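Local coordinates for enoyl-[acyl-carrier-protein] reductase [FMN] (Thermotoga maritima, PDB 5GVJ), which probably reduces the double bond of enoyl groups on acyl carrier protein with NADH, using FMN as its flavin cofactor, at residues 212-224 with 231-243. The protein carries 1 engineered substitution. Numbering follows the deposited sequence.
Sequences IVKASIRDTVVTG and ARVLRTPFARKIQ. With NA (sodium ion), chain C.
Ala231 pairs with Thr223 through two backbone bonds, Thr223 N to Ala231 O and Ala231 N to Thr223 O, both 2.9 Å. Next along, the side chain of Arg232 starts with CG anti to the backbone N (chi1 -179°), then bends at chi3, which brings its guanidinium back over the neighbouring strand. NH1 donates in the guanidinium plane to Thr220 OG1 (2.9 Å), Val222 CG2 lies 3.4 Å above one face near the rim, and NH2 bonds to Met141 O. A leucine here would probably leave Thr220 OG1 and Met141 O without these donors and strip Val222 of the flat group it covers. Val233 forms a hydrogen-bonded pair with Val221, its O taking Val221 N at 2.7 Å. Strands 220-223 and 231-234 thus make an antiparallel beta hairpin, an addition to the TIM barrel of this nitronate monooxygenase-like family, with strand 145-146 on the far side of 231-234. Leu234 sends CD1 to Ala215 CB (3.8 Å), just where the chain leaves helix 206-214; Ala215 O, with Ile212 O and Val213 O, binds the sodium ion. Arg235 N bonds to Asp219 O, and its NE reaches Arg218 O (3.1 Å) in the carbonyl plane. Val221 CG1 sits over the centre of that guanidinium, whose NH2 forms a salt bridge with Glu149 of the second subunit. From helix 237-242, Ala239 CB meets Val221 CG2 at 4.0 Å.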
loop_
_atom_site.group_PDB
_atom_site.type_symbol
_atom_site.label_atom_id
_atom_site.label_comp_id
_atom_site.label_asym_id
_atom_site.label_seq_id
_atom_site.Cartn_x
_atom_site.Cartn_y
_atom_site.Cartn_z
ATOM N N ILE A 212 11.148 1.947 -17.255
ATOM C CA ILE A 212 11.027 1.806 -15.802
ATOM C C ILE A 212 11.762 2.940 -15.098
ATOM O O ILE A 212 11.239 3.571 -14.171
ATOM C CB ILE A 212 11.552 0.434 -15.352
ATOM C CG1 ILE A 212 10.620 -0.684 -15.846
ATOM C CG2 ILE A 212 11.742 0.395 -13.820
ATOM C CD1 ILE A 212 11.171 -2.093 -15.606
ATOM N N VAL A 213 12.998 3.203 -15.526
ATOM C CA VAL A 213 13.785 4.285 -14.949
ATOM C C VAL A 213 13.037 5.607 -15.060
ATOM O O VAL A 213 12.924 6.361 -14.089
ATOM C CB VAL A 213 15.160 4.360 -15.636
ATOM C CG1 VAL A 213 15.829 5.686 -15.346
ATOM C CG2 VAL A 213 16.036 3.196 -15.186
ATOM N N LYS A 214 12.512 5.906 -16.248
ATOM C CA LYS A 214 11.899 7.214 -16.457
ATOM C C LYS A 214 10.539 7.312 -15.786
ATOM O O LYS A 214 10.109 8.410 -15.425
ATOM C CB LYS A 214 11.760 7.498 -17.954
ATOM C CG LYS A 214 13.072 7.831 -18.657
ATOM C CD LYS A 214 12.849 7.943 -20.163
ATOM C CE LYS A 214 14.057 8.560 -20.867
ATOM N NZ LYS A 214 15.120 7.558 -21.130
ATOM N N ALA A 215 9.854 6.184 -15.608
ATOM C CA ALA A 215 8.481 6.203 -15.120
ATOM C C ALA A 215 8.414 6.725 -13.690
ATOM O O ALA A 215 9.262 6.398 -12.855
ATOM C CB ALA A 215 7.878 4.800 -15.177
ATOM N N SER A 216 7.388 7.531 -13.407
ATOM C CA SER A 216 7.106 8.009 -12.060
ATOM C C SER A 216 6.108 7.084 -11.362
ATOM O O SER A 216 5.613 6.114 -11.939
ATOM C CB SER A 216 6.542 9.425 -12.111
ATOM O OG SER A 216 5.214 9.365 -12.590
ATOM N N ILE A 217 5.767 7.408 -10.108
ATOM C CA ILE A 217 4.816 6.578 -9.369
ATOM C C ILE A 217 3.412 6.655 -9.957
ATOM O O ILE A 217 2.566 5.810 -9.641
ATOM C CB ILE A 217 4.794 6.957 -7.872
ATOM C CG1 ILE A 217 4.328 8.405 -7.686
ATOM C CG2 ILE A 217 6.177 6.744 -7.250
ATOM C CD1 ILE A 217 4.296 8.850 -6.219
ATOM N N ARG A 218 3.142 7.643 -10.816
ATOM C CA ARG A 218 1.825 7.841 -11.415
ATOM C C ARG A 218 1.761 7.394 -12.870
ATOM O O ARG A 218 0.750 7.631 -13.535
ATOM C CB ARG A 218 1.417 9.318 -11.322
ATOM C CG ARG A 218 1.056 9.777 -9.926
ATOM C CD ARG A 218 0.440 11.184 -9.943
ATOM N NE ARG A 218 1.373 12.163 -10.501
ATOM C CZ ARG A 218 1.070 13.440 -10.717
ATOM N NH1 ARG A 218 -0.144 13.889 -10.416
ATOM N NH2 ARG A 218 1.977 14.269 -11.229
ATOM N N ASP A 219 2.808 6.755 -13.389
ATOM C CA ASP A 219 2.873 6.468 -14.814
ATOM C C ASP A 219 2.379 5.074 -15.172
ATOM O O ASP A 219 2.685 4.588 -16.263
ATOM C CB ASP A 219 4.294 6.661 -15.331
ATOM C CG ASP A 219 4.634 8.121 -15.553
ATOM O OD1 ASP A 219 3.703 8.941 -15.717
ATOM O OD2 ASP A 219 5.834 8.443 -15.560
ATOM N N THR A 220 1.636 4.412 -14.290
ATOM C CA THR A 220 0.995 3.167 -14.687
ATOM C C THR A 220 -0.511 3.370 -14.766
ATOM O O THR A 220 -1.063 4.326 -14.213
ATOM C CB THR A 220 1.325 2.012 -13.730
ATOM O OG1 THR A 220 0.670 2.230 -12.477
ATOM C CG2 THR A 220 2.832 1.894 -13.506
ATOM N N VAL A 221 -1.168 2.473 -15.499
ATOM C CA VAL A 221 -2.620 2.455 -15.639
ATOM C C VAL A 221 -3.095 1.036 -15.433
ATOM O O VAL A 221 -2.373 0.075 -15.711
ATOM C CB VAL A 221 -3.111 2.931 -17.020
ATOM C CG1 VAL A 221 -3.247 4.400 -17.057
ATOM C CG2 VAL A 221 -2.170 2.454 -18.100
ATOM N N VAL A 222 -4.336 0.907 -14.988
ATOM C CA VAL A 222 -5.000 -0.383 -14.886
ATOM C C VAL A 222 -5.956 -0.504 -16.064
ATOM O O VAL A 222 -6.854 0.330 -16.231
ATOM C CB VAL A 222 -5.738 -0.527 -13.547
ATOM C CG1 VAL A 222 -6.398 -1.898 -13.459
ATOM C CG2 VAL A 222 -4.769 -0.286 -12.387
ATOM N N THR A 223 -5.755 -1.530 -16.886
ATOM C CA THR A 223 -6.571 -1.779 -18.065
ATOM C C THR A 223 -7.164 -3.179 -18.000
ATOM O O THR A 223 -6.566 -4.098 -17.432
ATOM C CB THR A 223 -5.756 -1.657 -19.355
ATOM O OG1 THR A 223 -4.742 -2.669 -19.369
ATOM C CG2 THR A 223 -5.103 -0.290 -19.452
ATOM N N GLY A 224 -8.334 -3.337 -18.614
ATOM C CA GLY A 224 -9.011 -4.621 -18.652
ATOM C C GLY A 224 -9.776 -4.926 -17.382
ATOM O O GLY A 224 -10.550 -4.096 -16.906
ATOM N N ALA A 231 -5.143 -5.399 -15.249
ATOM C CA ALA A 231 -3.698 -5.552 -15.315
ATOM C C ALA A 231 -3.056 -4.173 -15.332
ATOM O O ALA A 231 -3.543 -3.268 -16.011
ATOM C CB ALA A 231 -3.272 -6.353 -16.548
ATOM N N ARG A 232 -1.969 -4.016 -14.581
ATOM C CA ARG A 232 -1.288 -2.733 -14.463
ATOM C C ARG A 232 -0.129 -2.680 -15.449
ATOM O O ARG A 232 0.753 -3.547 -15.427
ATOM C CB ARG A 232 -0.777 -2.493 -13.044
ATOM C CG ARG A 232 -0.074 -1.141 -12.874
ATOM C CD ARG A 232 0.312 -0.899 -11.427
ATOM N NE ARG A 232 -0.842 -0.998 -10.532
ATOM C CZ ARG A 232 -1.685 -0.001 -10.287
ATOM N NH1 ARG A 232 -1.508 1.176 -10.876
ATOM N NH2 ARG A 232 -2.713 -0.187 -9.460
ATOM N N VAL A 233 -0.132 -1.657 -16.304
ATOM C CA VAL A 233 0.920 -1.455 -17.287
ATOM C C VAL A 233 1.290 0.023 -17.341
ATOM O O VAL A 233 0.544 0.899 -16.895
ATOM C CB VAL A 233 0.516 -1.945 -18.699
ATOM C CG1 VAL A 233 0.297 -3.454 -18.711
ATOM C CG2 VAL A 233 -0.721 -1.206 -19.192
ATOM N N LEU A 234 2.462 0.280 -17.909
ATOM C CA LEU A 234 2.937 1.638 -18.130
ATOM C C LEU A 234 1.975 2.403 -19.037
ATOM O O LEU A 234 1.310 1.822 -19.898
ATOM C CB LEU A 234 4.338 1.581 -18.748
ATOM C CG LEU A 234 5.523 2.268 -18.064
ATOM C CD1 LEU A 234 5.293 2.435 -16.581
ATOM C CD2 LEU A 234 6.782 1.464 -18.304
ATOM N N ARG A 235 1.891 3.723 -18.829
ATOM C CA ARG A 235 1.012 4.579 -19.625
ATOM C C ARG A 235 1.561 4.789 -21.035
ATOM O O ARG A 235 1.983 5.894 -21.387
ATOM C CB ARG A 235 0.803 5.932 -18.935
ATOM C CG ARG A 235 -0.103 5.854 -17.718
ATOM C CD ARG A 235 -0.473 7.232 -17.159
ATOM N NE ARG A 235 -1.199 7.097 -15.899
ATOM C CZ ARG A 235 -2.514 7.240 -15.773
ATOM N NH1 ARG A 235 -3.254 7.524 -16.835
ATOM N NH2 ARG A 235 -3.091 7.090 -14.587
ATOM N N THR A 236 1.536 3.746 -21.843
ATOM C CA THR A 236 2.097 3.655 -23.182
ATOM C C THR A 236 1.005 3.864 -24.231
ATOM O O THR A 236 -0.187 3.810 -23.915
ATOM C CB THR A 236 2.769 2.279 -23.352
ATOM O OG1 THR A 236 3.864 2.367 -24.268
ATOM C CG2 THR A 236 1.788 1.263 -23.860
ATOM N N PRO A 237 1.366 4.148 -25.494
ATOM C CA PRO A 237 0.320 4.271 -26.528
ATOM C C PRO A 237 -0.585 3.056 -26.631
ATOM O O PRO A 237 -1.798 3.204 -26.809
ATOM C CB PRO A 237 1.132 4.473 -27.816
ATOM C CG PRO A 237 2.380 5.111 -27.368
ATOM C CD PRO A 237 2.692 4.525 -26.016
ATOM N N PHE A 238 -0.023 1.850 -26.523
ATOM C CA PHE A 238 -0.840 0.647 -26.625
ATOM C C PHE A 238 -1.794 0.523 -25.446
ATOM O O PHE A 238 -2.924 0.049 -25.604
ATOM C CB PHE A 238 0.049 -0.588 -26.715
ATOM C CG PHE A 238 -0.706 -1.844 -27.022
ATOM C CD1 PHE A 238 -1.337 -2.005 -28.247
ATOM C CD2 PHE A 238 -0.791 -2.864 -26.091
ATOM C CE1 PHE A 238 -2.038 -3.159 -28.537
ATOM C CE2 PHE A 238 -1.489 -4.024 -26.376
ATOM C CZ PHE A 238 -2.115 -4.170 -27.601
ATOM N N ALA A 239 -1.356 0.930 -24.252
ATOM C CA ALA A 239 -2.266 0.920 -23.112
ATOM C C ALA A 239 -3.413 1.894 -23.325
ATOM O O ALA A 239 -4.526 1.656 -22.846
ATOM C CB ALA A 239 -1.512 1.247 -21.823
ATOM N N ARG A 240 -3.163 2.989 -24.048
ATOM C CA ARG A 240 -4.247 3.898 -24.410
ATOM C C ARG A 240 -5.207 3.237 -25.389
ATOM O O ARG A 240 -6.428 3.283 -25.204
ATOM C CB ARG A 240 -3.682 5.188 -25.006
ATOM C CG ARG A 240 -3.376 6.277 -23.990
ATOM C CD ARG A 240 -2.548 7.379 -24.635
ATOM N NE ARG A 240 -1.155 7.128 -24.315
ATOM C CZ ARG A 240 -0.128 7.679 -24.950
ATOM N NH1 ARG A 240 -0.330 8.531 -25.959
ATOM N NH2 ARG A 240 1.108 7.365 -24.582
ATOM N N LYS A 241 -4.671 2.613 -26.440
ATOM C CA LYS A 241 -5.531 2.017 -27.456
ATOM C C LYS A 241 -6.398 0.905 -26.880
ATOM O O LYS A 241 -7.514 0.680 -27.361
ATOM C CB LYS A 241 -4.690 1.492 -28.617
ATOM C CG LYS A 241 -4.004 2.593 -29.412
ATOM C CD LYS A 241 -3.740 2.155 -30.842
ATOM C CE LYS A 241 -2.803 0.952 -30.881
ATOM N NZ LYS A 241 -1.375 1.356 -30.712
ATOM N N ILE A 242 -5.909 0.202 -25.855
ATOM C CA ILE A 242 -6.703 -0.856 -25.236
ATOM C C ILE A 242 -7.882 -0.264 -24.466
ATOM O O ILE A 242 -8.987 -0.820 -24.470
ATOM C CB ILE A 242 -5.809 -1.736 -24.341
ATOM C CG1 ILE A 242 -4.908 -2.624 -25.206
ATOM C CG2 ILE A 242 -6.646 -2.583 -23.396
ATOM C CD1 ILE A 242 -5.673 -3.601 -26.086
ATOM N N GLN A 243 -7.677 0.875 -23.812
ATOM C CA GLN A 243 -8.775 1.552 -23.130
ATOM C C GLN A 243 -9.708 2.201 -24.148
ATOM O O GLN A 243 -10.785 2.673 -23.799
ATOM C CB GLN A 243 -8.244 2.601 -22.153
ATOM C CG GLN A 243 -7.339 2.039 -21.064
ATOM C CD GLN A 243 -6.691 3.127 -20.221
ATOM O OE1 GLN A 243 -5.731 3.773 -20.649
ATOM N NE2 GLN A 243 -7.215 3.337 -19.021
HETATM NA NA NA C . 11.478 5.231 -12.433
HETATM O O HOH W 1 11.722 7.298 -11.050
#